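Long-range contact in threonine synthase (Brucella melitensis bv. 1, PDB 4F4F), which probably catalyses the pyridoxal-phosphate-dependent conversion of O-phospho-L-homoserine and water to L-threonine and phosphate, the last step of threonine biosynthesis: residues Phe157-Asn171 with Met182-Glu196. Sequence-based numbering, arbitrary orientation.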
ATOM      1  N   PHE A 157      -5.592  12.761  -4.185  1.00 13.57           N
ATOM      2  CA  PHE A 157      -5.166  13.759  -5.187  1.00 14.21           C
ATOM      3  C   PHE A 157      -6.225  14.806  -5.487  1.00 14.96           C
ATOM      4  O   PHE A 157      -5.898  15.872  -5.993  1.00 15.82           O
ATOM      5  CB  PHE A 157      -4.713  13.091  -6.480  1.00 13.57           C
ATOM      6  CG  PHE A 157      -3.342  12.490  -6.388  1.00 13.74           C
ATOM      7  CD1 PHE A 157      -2.223  13.272  -6.583  1.00 14.13           C
ATOM      8  CD2 PHE A 157      -3.174  11.137  -6.127  1.00 13.50           C
ATOM      9  CE1 PHE A 157      -0.952  12.737  -6.527  1.00 14.55           C
ATOM     10  CE2 PHE A 157      -1.902  10.591  -6.084  1.00 14.09           C
ATOM     11  CZ  PHE A 157      -0.793  11.386  -6.292  1.00 14.61           C
ATOM     12  N   GLY A 158      -7.473  14.501  -5.137  1.00 15.66           N
ATOM     13  CA  GLY A 158      -8.574  15.448  -5.217  1.00 16.70           C
ATOM     14  C   GLY A 158      -8.199  16.743  -4.498  1.00 18.21           C
ATOM     15  O   GLY A 158      -7.858  16.781  -3.300  1.00 17.98           O
ATOM     16  N   GLY A 159      -8.208  17.830  -5.239  1.00 18.77           N
ATOM     17  CA  GLY A 159      -7.996  19.114  -4.608  1.00 20.29           C
ATOM     18  C   GLY A 159      -6.559  19.479  -4.417  1.00 20.77           C
ATOM     19  O   GLY A 159      -6.299  20.530  -3.850  1.00 22.65           O
ATOM     20  N   ARG A 160      -5.613  18.673  -4.907  1.00 19.63           N
ATOM     21  CA  ARG A 160      -4.232  19.102  -4.917  1.00 20.45           C
ATOM     22  C   ARG A 160      -4.099  20.218  -5.989  1.00 22.05           C
ATOM     23  O   ARG A 160      -4.920  20.305  -6.931  1.00 22.93           O
ATOM     24  CB  ARG A 160      -3.252  17.933  -5.155  1.00 19.35           C
ATOM     25  CG  ARG A 160      -3.356  16.755  -4.175  1.00 18.75           C
ATOM     26  CD  ARG A 160      -2.762  17.005  -2.798  1.00 19.20           C
ATOM     27  NE  ARG A 160      -3.518  17.991  -2.017  1.00 20.27           N
ATOM     28  CZ  ARG A 160      -4.612  17.732  -1.305  1.00 20.86           C
ATOM     29  NH1 ARG A 160      -5.186  18.721  -0.635  1.00 22.15           N
ATOM     30  NH2 ARG A 160      -5.145  16.493  -1.228  1.00 19.92           N
ATOM     31  N   ASP A 161      -3.095  21.068  -5.837  1.00 22.88           N
ATOM     32  CA  ASP A 161      -2.933  22.209  -6.713  1.00 25.18           C
ATOM     33  C   ASP A 161      -2.270  21.849  -8.061  1.00 23.46           C
ATOM     34  O   ASP A 161      -2.634  22.410  -9.087  1.00 23.87           O
ATOM     35  CB  ASP A 161      -2.129  23.313  -6.008  1.00 28.11           C
ATOM     36  CG  ASP A 161      -2.775  23.780  -4.677  1.00 30.92           C
ATOM     37  OD1 ASP A 161      -4.023  23.722  -4.524  1.00 32.21           O
ATOM     38  OD2 ASP A 161      -2.019  24.233  -3.782  1.00 33.65           O
ATOM     39  N   ASN A 162      -1.318  20.922  -8.055  1.00 21.24           N
ATOM     40  CA  ASN A 162      -0.411  20.731  -9.198  1.00 20.97           C
ATOM     41  C   ASN A 162      -0.635  19.441 -10.011  1.00 19.59           C
ATOM     42  O   ASN A 162       0.170  19.126 -10.898  1.00 19.12           O
ATOM     43  CB  ASN A 162       1.040  20.834  -8.722  1.00 21.74           C
ATOM     44  CG  ASN A 162       1.331  22.193  -8.099  1.00 23.97           C
ATOM     45  OD1 ASN A 162       1.825  22.309  -6.975  1.00 26.57           O
ATOM     46  ND2 ASN A 162       0.969  23.214  -8.799  1.00 24.67           N
ATOM     47  N   THR A 163      -1.741  18.754  -9.718  1.00 18.02           N
ATOM     48  CA  THR A 163      -2.085  17.478 -10.356  1.00 17.50           C
ATOM     49  C   THR A 163      -3.547  17.456 -10.795  1.00 17.23           C
ATOM     50  O   THR A 163      -4.378  18.217 -10.272  1.00 17.53           O
ATOM     51  CB  THR A 163      -1.819  16.267  -9.435  1.00 16.72           C
ATOM     52  OG1 THR A 163      -2.553  16.415  -8.211  1.00 17.07           O
ATOM     53  CG2 THR A 163      -0.327  16.127  -9.154  1.00 17.05           C
ATOM     54  N   ASP A 164      -3.798  16.670 -11.847  1.00 16.83           N
ATOM     55  CA  ASP A 164      -5.140  16.276 -12.294  1.00 16.35           C
ATOM     56  C   ASP A 164      -5.051  14.745 -12.346  1.00 14.98           C
ATOM     57  O   ASP A 164      -4.024  14.177 -12.785  1.00 14.96           O
ATOM     58  CB  ASP A 164      -5.469  16.857 -13.672  1.00 17.81           C
ATOM     59  CG  ASP A 164      -5.518  18.385 -13.657  1.00 20.10           C
ATOM     60  OD1 ASP A 164      -6.457  18.935 -13.072  1.00 20.70           O
ATOM     61  OD2 ASP A 164      -4.592  19.043 -14.186  1.00 22.21           O
ATOM     62  N   ILE A 165      -6.094  14.089 -11.876  1.00 13.74           N
ATOM     63  CA  ILE A 165      -6.098  12.650 -11.800  1.00 13.00           C
ATOM     64  C   ILE A 165      -7.216  12.041 -12.636  1.00 12.72           C
ATOM     65  O   ILE A 165      -8.363  12.531 -12.625  1.00 13.47           O
ATOM     66  CB  ILE A 165      -6.129  12.179 -10.325  1.00 12.46           C
ATOM     67  CG1 ILE A 165      -6.039  10.640 -10.236  1.00 12.18           C
ATOM     68  CG2 ILE A 165      -7.368  12.728  -9.657  1.00 12.54           C
ATOM     69  CD1 ILE A 165      -5.583  10.036  -8.917  1.00 11.96           C
ATOM     70  N   PHE A 166      -6.847  11.014 -13.403  1.00 12.67           N
ATOM     71  CA  PHE A 166      -7.752  10.284 -14.259  1.00 12.65           C
ATOM     72  C   PHE A 166      -7.644   8.799 -13.882  1.00 12.13           C
ATOM     73  O   PHE A 166      -6.567   8.202 -13.957  1.00 12.77           O
ATOM     74  CB  PHE A 166      -7.381  10.473 -15.752  1.00 13.09           C
ATOM     75  CG  PHE A 166      -7.330  11.916 -16.179  1.00 13.85           C
ATOM     76  CD1 PHE A 166      -6.288  12.730 -15.765  1.00 14.36           C
ATOM     77  CD2 PHE A 166      -8.337  12.468 -16.950  1.00 14.47           C
ATOM     78  CE1 PHE A 166      -6.263  14.075 -16.132  1.00 15.54           C
ATOM     79  CE2 PHE A 166      -8.311  13.794 -17.318  1.00 15.62           C
ATOM     80  CZ  PHE A 166      -7.269  14.605 -16.924  1.00 15.79           C
ATOM     81  N   ILE A 167      -8.763   8.234 -13.443  1.00 12.14           N
ATOM     82  CA  ILE A 167      -8.839   6.826 -13.098  1.00 11.56           C
ATOM     83  C   ILE A 167      -9.843   6.155 -14.023  1.00 11.71           C
ATOM     84  O   ILE A 167     -11.023   6.587 -14.130  1.00 11.62           O
ATOM     85  CB  ILE A 167      -9.282   6.636 -11.657  1.00 12.00           C
ATOM     86  CG1 ILE A 167      -8.247   7.222 -10.664  1.00 12.04           C
ATOM     87  CG2 ILE A 167      -9.573   5.145 -11.412  1.00 11.95           C
ATOM     88  CD1 ILE A 167      -6.862   6.577 -10.670  1.00 12.22           C
ATOM     89  N   LEU A 168      -9.369   5.113 -14.689  1.00 11.83           N
ATOM     90  CA  LEU A 168     -10.181   4.314 -15.557  1.00 12.51           C
ATOM     91  C   LEU A 168     -10.645   3.069 -14.778  1.00 12.76           C
ATOM     92  O   LEU A 168      -9.827   2.374 -14.136  1.00 12.95           O
ATOM     93  CB  LEU A 168      -9.346   3.888 -16.781  1.00 13.11           C
ATOM     94  CG  LEU A 168      -8.873   4.921 -17.814  1.00 13.00           C
ATOM     95  CD1 LEU A 168      -7.937   5.975 -17.244  1.00 13.06           C
ATOM     96  CD2 LEU A 168      -8.231   4.241 -19.000  1.00 13.31           C
ATOM     97  N   PHE A 169     -11.941   2.790 -14.853  1.00 13.05           N
ATOM     98  CA  PHE A 169     -12.541   1.613 -14.237  1.00 13.49           C
ATOM     99  C   PHE A 169     -13.604   1.022 -15.155  1.00 13.90           C
ATOM    100  O   PHE A 169     -14.135   1.727 -16.020  1.00 13.58           O
ATOM    101  CB  PHE A 169     -13.135   1.971 -12.884  1.00 13.91           C
ATOM    102  CG  PHE A 169     -14.260   2.967 -12.931  1.00 13.94           C
ATOM    103  CD1 PHE A 169     -15.565   2.537 -13.051  1.00 14.82           C
ATOM    104  CD2 PHE A 169     -14.013   4.323 -12.775  1.00 13.87           C
ATOM    105  CE1 PHE A 169     -16.598   3.434 -13.067  1.00 15.26           C
ATOM    106  CE2 PHE A 169     -15.063   5.241 -12.830  1.00 14.44           C
ATOM    107  CZ  PHE A 169     -16.344   4.791 -12.968  1.00 15.02           C
ATOM    108  N   PRO A 170     -13.904  -0.268 -14.990  1.00 14.74           N
ATOM    109  CA  PRO A 170     -14.794  -0.910 -15.961  1.00 15.19           C
ATOM    110  C   PRO A 170     -16.248  -0.547 -15.721  1.00 15.43           C
ATOM    111  O   PRO A 170     -16.763  -0.704 -14.605  1.00 15.68           O
ATOM    112  CB  PRO A 170     -14.549  -2.393 -15.744  1.00 16.48           C
ATOM    113  CG  PRO A 170     -14.015  -2.496 -14.350  1.00 16.81           C
ATOM    114  CD  PRO A 170     -13.227  -1.247 -14.126  1.00 15.37           C
ATOM    115  N   ASN A 171     -16.911  -0.088 -16.777  1.00 15.18           N
ATOM    116  CA  ASN A 171     -18.281   0.341 -16.704  1.00 15.70           C
ATOM    117  C   ASN A 171     -19.176  -0.786 -16.176  1.00 17.09           C
ATOM    118  O   ASN A 171     -19.111  -1.914 -16.644  1.00 17.92           O
ATOM    119  CB  ASN A 171     -18.746   0.820 -18.090  1.00 15.31           C
ATOM    120  CG  ASN A 171     -20.152   1.342 -18.079  1.00 15.94           C
ATOM    121  OD1 ASN A 171     -21.084   0.708 -18.586  1.00 16.09           O
ATOM    122  ND2 ASN A 171     -20.318   2.499 -17.502  1.00 15.40           N
ATOM    123  N   MET A 182     -15.095   6.901  -5.961  1.00 21.19           N
ATOM    124  CA  MET A 182     -14.346   7.484  -7.064  1.00 20.33           C
ATOM    125  C   MET A 182     -15.065   8.658  -7.710  1.00 20.01           C
ATOM    126  O   MET A 182     -14.425   9.611  -8.199  1.00 19.75           O
ATOM    127  CB  MET A 182     -14.058   6.426  -8.146  1.00 20.07           C
ATOM    128  CG  MET A 182     -13.029   5.400  -7.721  1.00 20.56           C
ATOM    129  SD  MET A 182     -12.519   4.476  -9.184  1.00 18.82           S
ATOM    130  CE  MET A 182     -13.875   3.312  -9.250  1.00 19.75           C
ATOM    131  N   THR A 183     -16.399   8.604  -7.731  1.00 19.98           N
ATOM    132  CA  THR A 183     -17.158   9.471  -8.627  1.00 19.66           C
ATOM    133  C   THR A 183     -17.916  10.589  -7.925  1.00 20.96           C
ATOM    134  O   THR A 183     -18.474  11.429  -8.588  1.00 22.85           O
ATOM    135  CB  THR A 183     -18.165   8.635  -9.426  1.00 20.19           C
ATOM    136  OG1 THR A 183     -19.203   8.178  -8.541  1.00 21.00           O
ATOM    137  CG2 THR A 183     -17.449   7.445 -10.117  1.00 18.73           C
ATOM    138  N   SER A 184     -17.948  10.601  -6.590  1.00 21.31           N
ATOM    139  CA  SER A 184     -18.697  11.616  -5.841  1.00 22.35           C
ATOM    140  C   SER A 184     -17.821  12.500  -4.943  1.00 22.22           C
ATOM    141  O   SER A 184     -18.306  13.077  -3.970  1.00 22.42           O
ATOM    142  CB  SER A 184     -19.782  10.957  -4.997  1.00 23.73           C
ATOM    143  OG  SER A 184     -19.230  10.311  -3.852  1.00 24.10           O
ATOM    144  N   SER A 185     -16.549  12.645  -5.300  1.00 21.28           N
ATOM    145  CA  SER A 185     -15.577  13.350  -4.447  1.00 21.71           C
ATOM    146  C   SER A 185     -15.771  14.839  -4.545  1.00 23.80           C
ATOM    147  O   SER A 185     -15.295  15.605  -3.693  1.00 26.06           O
ATOM    148  CB  SER A 185     -14.170  13.037  -4.905  1.00 20.30           C
ATOM    149  OG  SER A 185     -13.855  13.781  -6.061  1.00 19.06           O
ATOM    150  N   GLY A 186     -16.377  15.275  -5.634  1.00 24.33           N
ATOM    151  CA  GLY A 186     -16.695  16.680  -5.814  1.00 26.83           C
ATOM    152  C   GLY A 186     -15.537  17.562  -6.252  1.00 27.07           C
ATOM    153  O   GLY A 186     -15.719  18.762  -6.417  1.00 29.27           O
ATOM    154  N   PHE A 187     -14.347  16.990  -6.444  1.00 25.02           N
ATOM    155  CA  PHE A 187     -13.186  17.803  -6.793  1.00 25.18           C
ATOM    156  C   PHE A 187     -13.089  18.044  -8.289  1.00 23.85           C
ATOM    157  O   PHE A 187     -13.284  17.125  -9.077  1.00 22.26           O
ATOM    158  CB  PHE A 187     -11.912  17.112  -6.317  1.00 24.80           C
ATOM    159  CG  PHE A 187     -11.776  17.050  -4.827  1.00 26.54           C
ATOM    160  CD1 PHE A 187     -11.626  18.208  -4.088  1.00 28.45           C
ATOM    161  CD2 PHE A 187     -11.742  15.820  -4.170  1.00 26.97           C
ATOM    162  CE1 PHE A 187     -11.454  18.156  -2.712  1.00 29.70           C
ATOM    163  CE2 PHE A 187     -11.590  15.757  -2.778  1.00 28.99           C
ATOM    164  CZ  PHE A 187     -11.446  16.934  -2.056  1.00 29.24           C
ATOM    165  N   SER A 188     -12.719  19.264  -8.672  1.00 23.80           N
ATOM    166  CA  SER A 188     -12.652  19.660 -10.090  1.00 24.24           C
ATOM    167  C   SER A 188     -11.450  19.062 -10.852  1.00 22.12           C
ATOM    168  O   SER A 188     -11.486  18.945 -12.074  1.00 21.90           O
ATOM    169  CB  SER A 188     -12.634  21.189 -10.197  1.00 26.63           C
ATOM    170  OG  SER A 188     -11.505  21.701  -9.498  1.00 27.16           O
ATOM    171  N   ASN A 189     -10.416  18.616 -10.141  1.00 20.23           N
ATOM    172  CA  ASN A 189      -9.242  18.023 -10.780  1.00 18.54           C
ATOM    173  C   ASN A 189      -9.262  16.509 -10.834  1.00 17.24           C
ATOM    174  O   ASN A 189      -8.218  15.900 -11.091  1.00 16.67           O
ATOM    175  CB  ASN A 189      -7.943  18.492 -10.094  1.00 18.70           C
ATOM    176  CG  ASN A 189      -7.742  17.863  -8.728  1.00 17.93           C
ATOM    177  OD1 ASN A 189      -8.707  17.732  -7.965  1.00 17.12           O
ATOM    178  ND2 ASN A 189      -6.483  17.444  -8.415  1.00 16.75           N
ATOM    179  N   VAL A 190     -10.429  15.929 -10.572  1.00 16.37           N
ATOM    180  CA  VAL A 190     -10.656  14.507 -10.565  1.00 15.45           C
ATOM    181  C   VAL A 190     -11.542  14.148 -11.759  1.00 15.32           C
ATOM    182  O   VAL A 190     -12.554  14.813 -12.007  1.00 16.10           O
ATOM    183  CB  VAL A 190     -11.341  14.037  -9.274  1.00 15.39           C
ATOM    184  CG1 VAL A 190     -11.844  12.585  -9.450  1.00 15.57           C
ATOM    185  CG2 VAL A 190     -10.382  14.157  -8.094  1.00 15.10           C
ATOM    186  N   HIS A 191     -11.129  13.114 -12.480  1.00 14.83           N
ATOM    187  CA  HIS A 191     -11.836  12.606 -13.661  1.00 15.58           C
ATOM    188  C   HIS A 191     -11.989  11.117 -13.606  1.00 14.67           C
ATOM    189  O   HIS A 191     -11.034  10.382 -13.749  1.00 14.90           O
ATOM    190  CB  HIS A 191     -11.105  13.054 -14.921  1.00 16.06           C
ATOM    191  CG  HIS A 191     -10.889  14.552 -14.969  1.00 16.80           C
ATOM    192  ND1 HIS A 191     -11.746  15.389 -15.568  1.00 18.20           N
ATOM    193  CD2 HIS A 191      -9.880  15.338 -14.428  1.00 17.10           C
ATOM    194  CE1 HIS A 191     -11.311  16.657 -15.420  1.00 19.25           C
ATOM    195  NE2 HIS A 191     -10.167  16.623 -14.718  1.00 18.38           N
ATOM    196  N   ALA A 192     -13.212  10.670 -13.381  1.00 14.33           N
ATOM    197  CA  ALA A 192     -13.497   9.240 -13.273  1.00 14.11           C
ATOM    198  C   ALA A 192     -13.998   8.817 -14.639  1.00 13.61           C
ATOM    199  O   ALA A 192     -14.996   9.338 -15.109  1.00 14.06           O
ATOM    200  CB  ALA A 192     -14.560   8.989 -12.189  1.00 14.01           C
ATOM    201  N   LEU A 193     -13.300   7.863 -15.248  1.00 13.04           N
ATOM    202  CA  LEU A 193     -13.553   7.430 -16.594  1.00 12.66           C
ATOM    203  C   LEU A 193     -14.046   5.996 -16.543  1.00 12.57           C
ATOM    204  O   LEU A 193     -13.286   5.109 -16.209  1.00 12.49           O
ATOM    205  CB  LEU A 193     -12.248   7.521 -17.434  1.00 12.53           C
ATOM    206  CG  LEU A 193     -11.621   8.911 -17.593  1.00 12.86           C
ATOM    207  CD1 LEU A 193     -10.428   8.924 -18.540  1.00 12.55           C
ATOM    208  CD2 LEU A 193     -12.679   9.928 -18.029  1.00 13.49           C
ATOM    209  N   SER A 194     -15.323   5.802 -16.853  1.00 13.06           N
ATOM    210  CA  SER A 194     -15.990   4.514 -16.844  1.00 13.60           C
ATOM    211  C   SER A 194     -15.858   3.943 -18.257  1.00 13.65           C
ATOM    212  O   SER A 194     -16.597   4.325 -19.175  1.00 13.90           O
ATOM    213  CB  SER A 194     -17.457   4.728 -16.419  1.00 14.71           C
ATOM    214  OG  SER A 194     -18.204   3.528 -16.297  1.00 15.75           O
ATOM    215  N   ILE A 195     -14.907   3.027 -18.429  1.00 13.24           N
ATOM    216  CA  ILE A 195     -14.576   2.458 -19.741  1.00 13.42           C
ATOM    217  C   ILE A 195     -15.557   1.328 -20.082  1.00 14.50           C
ATOM    218  O   ILE A 195     -15.834   0.454 -19.247  1.00 15.28           O
ATOM    219  CB  ILE A 195     -13.109   1.938 -19.752  1.00 13.30           C
ATOM    220  CG1 ILE A 195     -12.140   3.056 -19.285  1.00 12.43           C
ATOM    221  CG2 ILE A 195     -12.729   1.336 -21.130  1.00 13.56           C
ATOM    222  CD1 ILE A 195     -12.222   4.340 -20.107  1.00 12.38           C
ATOM    223  N   GLU A 196     -16.073   1.331 -21.309  1.00 15.06           N
ATOM    224  CA  GLU A 196     -16.920   0.247 -21.809  1.00 16.20           C
ATOM    225  C   GLU A 196     -15.989  -0.910 -22.200  1.00 16.81           C
ATOM    226  O   GLU A 196     -15.683  -1.138 -23.376  1.00 17.38           O
ATOM    227  CB  GLU A 196     -17.855   0.744 -22.935  1.00 16.67           C
ATOM    228  CG  GLU A 196     -18.693   1.961 -22.484  1.00 16.80           C
ATOM    229  CD  GLU A 196     -20.097   2.067 -23.056  1.00 17.99           C
ATOM    230  OE1 GLU A 196     -20.949   1.284 -22.619  1.00 18.66           O
ATOM    231  OE2 GLU A 196     -20.382   2.920 -23.956  1.00 18.90           O
TER
HETATM  232  O   HOH W   1      -8.686  19.000 -14.503  1.00 25.81           O
HETATM  233  O   HOH W   2     -21.057  -0.723 -20.927  1.00 18.18           O
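Asn-189 ND2 spends both its hydrogens on backbone carbonyls of 157-171, reaching Phe-157 O at 2.9 Å and Thr-163 O at 2.9 Å, each acceptor close to the amide plane. The same amide takes Gly-159 N on OD1 at 2.8 Å in an almost straight hydrogen bond (176°), so three bonds fix its rotation. A chi1 of 73°, which sets CG between the backbone N and carbonyl carbon, turns the amide into the loop 158-162. Arg-160 N, closing the type II turn, and Asn-189 ND2 reach Phe-157 O from opposite faces of its carbonyl plane. Beside this grip the Phe-187 ring lies flat on the Gly-158/Gly-159 peptide, with Gly-158 C over its centre.

From Ile-165 onward, strands 163-170 and 190-196 run parallel, exchanging backbone hydrogen bonds from Ile-165 N to Asn-189 O through to Asn-171 N to Ile-195 O. On one sheet face Phe-166 and His-191 form an offset stack, centroids 4.5 Å apart and planes at 9°. A water joins His-191 NE2 to Asp-164 OD1, which also salt-bridges Arg-467; His-191 ND1 is hydrogen-bonded to Tyr-461 OH. On the other face the Phe-169 ring is sandwiched: Ser-194 CA makes a CH-pi contact with one side, Met-182 CE, from the end of crossover helix 176-183, with the opposite one, at 4.0 Å from the centroid. Asn-171 ND2 donates a hydrogen bond to Ser-194 OG (2.6 Å), which lies close to the amide plane.

Asn-189 thus satisfies loop polar groups where the ladder starts, tying the turn after helix 148-157 to the strand pair.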